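Local coordinates for protein SusD homolog (Bacteroides thetaiotaomicron, PDB 3EHM) that probably binds mucin O-glycans for their uptake and use by this gut symbiont, as a SusD-like outer membrane lipoprotein, at residues D56-F67 and Y442-W453. Numbering follows the deposited sequence.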
ATOM      1  N   ASP A  56      -8.093   1.648  -0.818  1.00 15.62           N
ATOM      2  CA  ASP A  56      -7.477   1.001   0.337  1.00 16.41           C
ATOM      3  C   ASP A  56      -8.311   0.150   1.296  1.00 15.46           C
ATOM      4  O   ASP A  56      -7.932  -0.972   1.633  1.00 16.36           O
ATOM      5  CB  ASP A  56      -6.784   2.071   1.198  1.00 17.46           C
ATOM      6  CG  ASP A  56      -5.562   2.685   0.530  1.00 21.14           C
ATOM      7  OD1 ASP A  56      -5.655   3.188  -0.614  1.00 17.09           O
ATOM      8  OD2 ASP A  56      -4.496   2.678   1.178  1.00 25.33           O
ATOM      9  N   LEU A  57      -9.435   0.691   1.745  1.00 15.24           N
ATOM     10  CA  LEU A  57     -10.245   0.028   2.756  1.00 14.39           C
ATOM     11  C   LEU A  57     -11.038  -1.239   2.465  1.00 14.92           C
ATOM     12  O   LEU A  57     -10.875  -2.230   3.172  1.00 14.57           O
ATOM     13  CB  LEU A  57     -11.172   1.059   3.401  1.00 13.45           C
ATOM     14  CG  LEU A  57     -10.494   2.371   3.805  1.00 15.14           C
ATOM     15  CD1 LEU A  57     -11.477   3.201   4.623  1.00 14.11           C
ATOM     16  CD2 LEU A  57      -9.226   2.100   4.615  1.00 14.39           C
ATOM     17  N   ILE A  58     -11.903  -1.229   1.457  1.00 12.87           N
ATOM     18  CA  ILE A  58     -12.696  -2.425   1.200  1.00 12.47           C
ATOM     19  C   ILE A  58     -12.094  -3.336   0.140  1.00 12.39           C
ATOM     20  O   ILE A  58     -12.558  -4.458  -0.061  1.00 11.65           O
ATOM     21  CB  ILE A  58     -14.153  -2.062   0.825  1.00 11.78           C
ATOM     22  CG1 ILE A  58     -14.235  -1.560  -0.615  1.00 11.98           C
ATOM     23  CG2 ILE A  58     -14.665  -0.981   1.777  1.00 11.45           C
ATOM     24  CD1 ILE A  58     -15.664  -1.311  -1.081  1.00 12.77           C
ATOM     25  N   SER A  59     -11.050  -2.858  -0.527  1.00 12.22           N
ATOM     26  CA  SER A  59     -10.383  -3.652  -1.547  1.00 12.99           C
ATOM     27  C   SER A  59      -9.047  -4.203  -1.040  1.00 12.45           C
ATOM     28  O   SER A  59      -9.022  -5.177  -0.281  1.00 12.92           O
ATOM     29  CB  SER A  59     -10.167  -2.813  -2.813  1.00 13.13           C
ATOM     30  OG  SER A  59      -9.497  -1.598  -2.514  1.00 15.16           O
ATOM     31  N   SER A  60      -7.947  -3.574  -1.452  1.00 11.78           N
ATOM     32  CA  SER A  60      -6.602  -4.004  -1.067  1.00 11.84           C
ATOM     33  C   SER A  60      -6.429  -4.335   0.417  1.00 11.40           C
ATOM     34  O   SER A  60      -5.915  -5.402   0.757  1.00  9.89           O
ATOM     35  CB  SER A  60      -5.572  -2.939  -1.470  1.00 12.27           C
ATOM     36  OG  SER A  60      -5.846  -1.697  -0.843  1.00 15.36           O
ATOM     37  N   GLY A  61      -6.840  -3.417   1.289  1.00 10.65           N
ATOM     38  CA  GLY A  61      -6.710  -3.636   2.723  1.00 11.53           C
ATOM     39  C   GLY A  61      -7.543  -4.803   3.228  1.00 11.68           C
ATOM     40  O   GLY A  61      -7.210  -5.447   4.228  1.00 10.98           O
ATOM     41  N   ASN A  62      -8.646  -5.062   2.536  1.00 12.77           N
ATOM     42  CA  ASN A  62      -9.534  -6.159   2.885  1.00 13.39           C
ATOM     43  C   ASN A  62      -8.922  -7.476   2.414  1.00 14.02           C
ATOM     44  O   ASN A  62      -8.909  -8.458   3.156  1.00 12.49           O
ATOM     45  CB  ASN A  62     -10.909  -5.924   2.247  1.00 14.79           C
ATOM     46  CG  ASN A  62     -11.676  -7.213   1.987  1.00 19.63           C
ATOM     47  OD1 ASN A  62     -11.932  -8.006   2.900  1.00 17.78           O
ATOM     48  ND2 ASN A  62     -12.060  -7.418   0.732  1.00 17.37           N
ATOM     49  N   TYR A  63      -8.397  -7.486   1.190  1.00 12.93           N
ATOM     50  CA  TYR A  63      -7.784  -8.684   0.623  1.00 13.20           C
ATOM     51  C   TYR A  63      -6.674  -9.243   1.523  1.00 14.97           C
ATOM     52  O   TYR A  63      -6.660 -10.433   1.835  1.00 15.63           O
ATOM     53  CB  TYR A  63      -7.172  -8.379  -0.751  1.00 13.13           C
ATOM     54  CG  TYR A  63      -8.115  -7.785  -1.788  1.00 12.83           C
ATOM     55  CD1 TYR A  63      -7.616  -6.987  -2.820  1.00 13.60           C
ATOM     56  CD2 TYR A  63      -9.491  -8.016  -1.742  1.00 12.87           C
ATOM     57  CE1 TYR A  63      -8.462  -6.428  -3.778  1.00 15.16           C
ATOM     58  CE2 TYR A  63     -10.349  -7.461  -2.696  1.00 14.10           C
ATOM     59  CZ  TYR A  63      -9.825  -6.665  -3.709  1.00 14.64           C
ATOM     60  OH  TYR A  63     -10.657  -6.087  -4.640  1.00 15.93           O
ATOM     61  N   ILE A  64      -5.745  -8.378   1.931  1.00 14.14           N
ATOM     62  CA  ILE A  64      -4.615  -8.798   2.758  1.00 14.57           C
ATOM     63  C   ILE A  64      -4.868  -8.849   4.258  1.00 13.91           C
ATOM     64  O   ILE A  64      -3.953  -9.104   5.035  1.00 13.45           O
ATOM     65  CB  ILE A  64      -3.388  -7.912   2.511  1.00 16.46           C
ATOM     66  CG1 ILE A  64      -3.707  -6.470   2.915  1.00 17.70           C
ATOM     67  CG2 ILE A  64      -2.958  -8.021   1.053  1.00 16.10           C
ATOM     68  CD1 ILE A  64      -2.622  -5.491   2.589  1.00 19.18           C
ATOM     69  N   GLY A  65      -6.095  -8.578   4.676  1.00 14.36           N
ATOM     70  CA  GLY A  65      -6.404  -8.677   6.089  1.00 14.40           C
ATOM     71  C   GLY A  65      -6.070  -7.535   7.022  1.00 13.90           C
ATOM     72  O   GLY A  65      -6.027  -7.740   8.242  1.00 13.38           O
ATOM     73  N   TYR A  66      -5.799  -6.351   6.480  1.00 13.44           N
ATOM     74  CA  TYR A  66      -5.546  -5.189   7.332  1.00 13.48           C
ATOM     75  C   TYR A  66      -6.918  -4.848   7.910  1.00 13.40           C
ATOM     76  O   TYR A  66      -7.052  -4.483   9.080  1.00 13.46           O
ATOM     77  CB  TYR A  66      -5.082  -3.977   6.512  1.00 14.40           C
ATOM     78  CG  TYR A  66      -3.589  -3.786   6.351  1.00 13.42           C
ATOM     79  CD1 TYR A  66      -3.098  -2.666   5.685  1.00 13.22           C
ATOM     80  CD2 TYR A  66      -2.672  -4.703   6.863  1.00 12.32           C
ATOM     81  CE1 TYR A  66      -1.736  -2.456   5.529  1.00 12.14           C
ATOM     82  CE2 TYR A  66      -1.298  -4.503   6.715  1.00 11.95           C
ATOM     83  CZ  TYR A  66      -0.841  -3.375   6.046  1.00 11.71           C
ATOM     84  OH  TYR A  66       0.503  -3.152   5.886  1.00 11.17           O
ATOM     85  N   PHE A  67      -7.935  -4.968   7.058  1.00 12.61           N
ATOM     86  CA  PHE A  67      -9.310  -4.660   7.438  1.00 12.22           C
ATOM     87  C   PHE A  67     -10.260  -5.788   7.082  1.00 11.79           C
ATOM     88  O   PHE A  67      -9.920  -6.683   6.307  1.00 10.65           O
ATOM     89  CB  PHE A  67      -9.807  -3.399   6.712  1.00 12.75           C
ATOM     90  CG  PHE A  67      -8.841  -2.257   6.744  1.00 11.16           C
ATOM     91  CD1 PHE A  67      -8.191  -1.850   5.584  1.00 11.96           C
ATOM     92  CD2 PHE A  67      -8.559  -1.605   7.935  1.00 10.88           C
ATOM     93  CE1 PHE A  67      -7.268  -0.806   5.610  1.00 12.11           C
ATOM     94  CE2 PHE A  67      -7.639  -0.560   7.973  1.00 13.89           C
ATOM     95  CZ  PHE A  67      -6.992  -0.160   6.807  1.00 12.52           C
ATOM     96  N   TYR A 442       5.008  -5.811   6.571  1.00 11.25           N
ATOM     97  CA  TYR A 442       3.546  -5.801   6.456  1.00 11.09           C
ATOM     98  C   TYR A 442       2.953  -5.148   7.708  1.00 10.50           C
ATOM     99  O   TYR A 442       2.055  -4.308   7.628  1.00 11.14           O
ATOM    100  CB  TYR A 442       3.039  -7.247   6.330  1.00 10.03           C
ATOM    101  CG  TYR A 442       1.539  -7.457   6.513  1.00 11.10           C
ATOM    102  CD1 TYR A 442       0.665  -7.435   5.425  1.00 12.38           C
ATOM    103  CD2 TYR A 442       1.008  -7.732   7.772  1.00 12.02           C
ATOM    104  CE1 TYR A 442      -0.706  -7.691   5.591  1.00 11.74           C
ATOM    105  CE2 TYR A 442      -0.348  -7.988   7.948  1.00 10.93           C
ATOM    106  CZ  TYR A 442      -1.198  -7.969   6.861  1.00 12.31           C
ATOM    107  OH  TYR A 442      -2.533  -8.238   7.050  1.00 12.38           O
ATOM    108  N   LEU A 443       3.459  -5.550   8.868  1.00 11.36           N
ATOM    109  CA  LEU A 443       2.993  -5.001  10.137  1.00 11.23           C
ATOM    110  C   LEU A 443       3.322  -3.509  10.272  1.00 11.41           C
ATOM    111  O   LEU A 443       2.500  -2.723  10.744  1.00 10.85           O
ATOM    112  CB  LEU A 443       3.622  -5.785  11.297  1.00 11.07           C
ATOM    113  CG  LEU A 443       2.808  -6.863  12.027  1.00 17.46           C
ATOM    114  CD1 LEU A 443       1.705  -7.422  11.161  1.00 16.96           C
ATOM    115  CD2 LEU A 443       3.751  -7.952  12.502  1.00 13.22           C
ATOM    116  N   ALA A 444       4.520  -3.121   9.846  1.00 11.22           N
ATOM    117  CA  ALA A 444       4.954  -1.728   9.938  1.00 11.93           C
ATOM    118  C   ALA A 444       4.316  -0.808   8.898  1.00 11.98           C
ATOM    119  O   ALA A 444       4.212   0.397   9.116  1.00 14.56           O
ATOM    120  CB  ALA A 444       6.473  -1.650   9.828  1.00 12.62           C
ATOM    121  N   LEU A 445       3.901  -1.371   7.768  1.00 13.17           N
ATOM    122  CA  LEU A 445       3.280  -0.585   6.703  1.00 13.11           C
ATOM    123  C   LEU A 445       1.852  -0.153   7.003  1.00 13.70           C
ATOM    124  O   LEU A 445       1.348   0.794   6.396  1.00 14.79           O
ATOM    125  CB  LEU A 445       3.285  -1.375   5.389  1.00 14.14           C
ATOM    126  CG  LEU A 445       4.559  -1.356   4.543  1.00 14.05           C
ATOM    127  CD1 LEU A 445       4.441  -2.378   3.419  1.00 14.36           C
ATOM    128  CD2 LEU A 445       4.779   0.037   3.975  1.00 14.56           C
ATOM    129  N   TYR A 446       1.189  -0.843   7.928  1.00 12.34           N
ATOM    130  CA  TYR A 446      -0.193  -0.501   8.255  1.00 13.47           C
ATOM    131  C   TYR A 446      -0.310   1.002   8.508  1.00 13.64           C
ATOM    132  O   TYR A 446       0.495   1.575   9.238  1.00 14.44           O
ATOM    133  CB  TYR A 446      -0.673  -1.294   9.481  1.00 12.30           C
ATOM    134  CG  TYR A 446      -2.067  -0.910   9.928  1.00 15.76           C
ATOM    135  CD1 TYR A 446      -2.262   0.075  10.894  1.00 14.05           C
ATOM    136  CD2 TYR A 446      -3.194  -1.482   9.336  1.00 14.08           C
ATOM    137  CE1 TYR A 446      -3.542   0.485  11.256  1.00 14.56           C
ATOM    138  CE2 TYR A 446      -4.482  -1.074   9.691  1.00 13.56           C
ATOM    139  CZ  TYR A 446      -4.644  -0.088  10.647  1.00 13.30           C
ATOM    140  OH  TYR A 446      -5.903   0.365  10.967  1.00 14.58           O
ATOM    141  N   PRO A 447      -1.342   1.653   7.941  1.00 14.61           N
ATOM    142  CA  PRO A 447      -2.405   1.118   7.085  1.00 14.05           C
ATOM    143  C   PRO A 447      -2.210   1.279   5.569  1.00 13.97           C
ATOM    144  O   PRO A 447      -3.191   1.380   4.832  1.00 13.30           O
ATOM    145  CB  PRO A 447      -3.613   1.898   7.560  1.00 16.09           C
ATOM    146  CG  PRO A 447      -3.021   3.279   7.679  1.00 15.78           C
ATOM    147  CD  PRO A 447      -1.678   3.026   8.370  1.00 16.12           C
ATOM    148  N   ASN A 448      -0.966   1.312   5.103  1.00 12.03           N
ATOM    149  CA  ASN A 448      -0.700   1.464   3.668  1.00 11.55           C
ATOM    150  C   ASN A 448      -1.034   0.143   2.961  1.00 12.13           C
ATOM    151  O   ASN A 448      -0.142  -0.642   2.626  1.00 12.01           O
ATOM    152  CB  ASN A 448       0.771   1.815   3.444  1.00 13.27           C
ATOM    153  CG  ASN A 448       1.035   2.372   2.057  1.00 16.13           C
ATOM    154  OD1 ASN A 448       0.314   2.071   1.101  1.00 15.01           O
ATOM    155  ND2 ASN A 448       2.082   3.177   1.938  1.00 17.83           N
ATOM    156  N   ALA A 449      -2.324  -0.082   2.734  1.00 11.52           N
ATOM    157  CA  ALA A 449      -2.826  -1.306   2.111  1.00 11.71           C
ATOM    158  C   ALA A 449      -2.327  -1.647   0.709  1.00 11.11           C
ATOM    159  O   ALA A 449      -1.998  -2.802   0.434  1.00 12.45           O
ATOM    160  CB  ALA A 449      -4.353  -1.283   2.113  1.00  9.21           C
ATOM    161  N   VAL A 450      -2.286  -0.668  -0.188  1.00 11.87           N
ATOM    162  CA  VAL A 450      -1.841  -0.950  -1.550  1.00 12.95           C
ATOM    163  C   VAL A 450      -0.422  -1.511  -1.588  1.00 13.49           C
ATOM    164  O   VAL A 450      -0.165  -2.502  -2.274  1.00 11.48           O
ATOM    165  CB  VAL A 450      -1.913   0.307  -2.452  1.00 13.87           C
ATOM    166  CG1 VAL A 450      -1.398  -0.023  -3.853  1.00 11.87           C
ATOM    167  CG2 VAL A 450      -3.353   0.796  -2.538  1.00 13.09           C
ATOM    168  N   GLU A 451       0.495  -0.886  -0.853  1.00 12.27           N
ATOM    169  CA  GLU A 451       1.881  -1.352  -0.831  1.00 12.97           C
ATOM    170  C   GLU A 451       1.960  -2.771  -0.259  1.00 11.95           C
ATOM    171  O   GLU A 451       2.688  -3.612  -0.772  1.00 10.59           O
ATOM    172  CB  GLU A 451       2.745  -0.396  -0.002  1.00 14.26           C
ATOM    173  CG  GLU A 451       4.236  -0.720   0.034  1.00 15.65           C
ATOM    174  CD  GLU A 451       4.887  -0.753  -1.342  1.00 18.15           C
ATOM    175  OE1 GLU A 451       4.409  -0.050  -2.262  1.00 17.07           O
ATOM    176  OE2 GLU A 451       5.899  -1.471  -1.494  1.00 18.26           O
ATOM    177  N   ALA A 452       1.200  -3.035   0.801  1.00 12.73           N
ATOM    178  CA  ALA A 452       1.199  -4.356   1.417  1.00 12.71           C
ATOM    179  C   ALA A 452       0.635  -5.398   0.453  1.00 14.12           C
ATOM    180  O   ALA A 452       1.122  -6.526   0.387  1.00 11.83           O
ATOM    181  CB  ALA A 452       0.382  -4.327   2.696  1.00 13.29           C
ATOM    182  N   TRP A 453      -0.399  -5.011  -0.286  1.00 11.81           N
ATOM    183  CA  TRP A 453      -1.028  -5.899  -1.252  1.00 12.52           C
ATOM    184  C   TRP A 453      -0.058  -6.186  -2.399  1.00 13.79           C
ATOM    185  O   TRP A 453       0.028  -7.311  -2.885  1.00 16.16           O
ATOM    186  CB  TRP A 453      -2.315  -5.258  -1.777  1.00 12.84           C
ATOM    187  CG  TRP A 453      -3.023  -6.064  -2.810  1.00 13.26           C
ATOM    188  CD1 TRP A 453      -3.129  -7.426  -2.864  1.00 14.95           C
ATOM    189  CD2 TRP A 453      -3.779  -5.559  -3.913  1.00 15.07           C
ATOM    190  NE1 TRP A 453      -3.908  -7.799  -3.932  1.00 15.04           N
ATOM    191  CE2 TRP A 453      -4.322  -6.673  -4.594  1.00 15.04           C
ATOM    192  CE3 TRP A 453      -4.056  -4.271  -4.392  1.00 15.58           C
ATOM    193  CZ2 TRP A 453      -5.124  -6.539  -5.730  1.00 15.39           C
ATOM    194  CZ3 TRP A 453      -4.859  -4.139  -5.525  1.00 15.33           C
ATOM    195  CH2 TRP A 453      -5.382  -5.269  -6.179  1.00 14.64           C
TER
HETATM  196  O   HOH W   1      -3.612   4.251   3.500  1.00 30.08           O
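The Tyr66 ring is wedged between Tyr446 and Ile64: Tyr446 points its CD2 edge at one face in a T-shaped pair (planes at 75°), and Ile64 CD1 lies over the centre of the opposite face; Ala449 N and Tyr442 O lie at the ring edge, near its plane. With CG1 between backbone N and carbonyl carbon (chi1 63°) and the chain extended, Ile64 carries CD1 to that face, unusually close to Ala452 CB at 3.2 Å. Tyr442 lies obliquely against Tyr66, whose CE2 comes 3.4 Å from Tyr442 CE1 over a face of that ring. Pro447 CB, after a cis peptide, covers a face of Tyr446 and meets the edge of Phe67. Farther along, Tyr63 turns its CD1 edge onto the face of Trp453, with ring centroids 5.3 Å apart.

Two phenol hydroxyls, one from each segment, bond to backbone carbonyls of the other. Tyr66 OH donates to Tyr442 O at 2.6 Å, in the carbonyl plane on a lone pair, and Tyr442 OH donates to Ile64 O at 2.6 Å, tilted 29° from the Ile64 carbonyl plane. A phenylalanine in place of Tyr66 would probably keep the ring packing but leave Tyr442 O without this donor. Ala449 CB packs 3.4 Å from Gly61 N, while a water bridges Asp56 OD2 and Pro447 O; Asp56 OD1 makes a salt bridge with Arg135. Tyrosine hydroxyls of the buried aromatic cluster thus meet two carbonyls, joining helix 429-445 to the Schellman motif at Gly65 that ends helix 60-63.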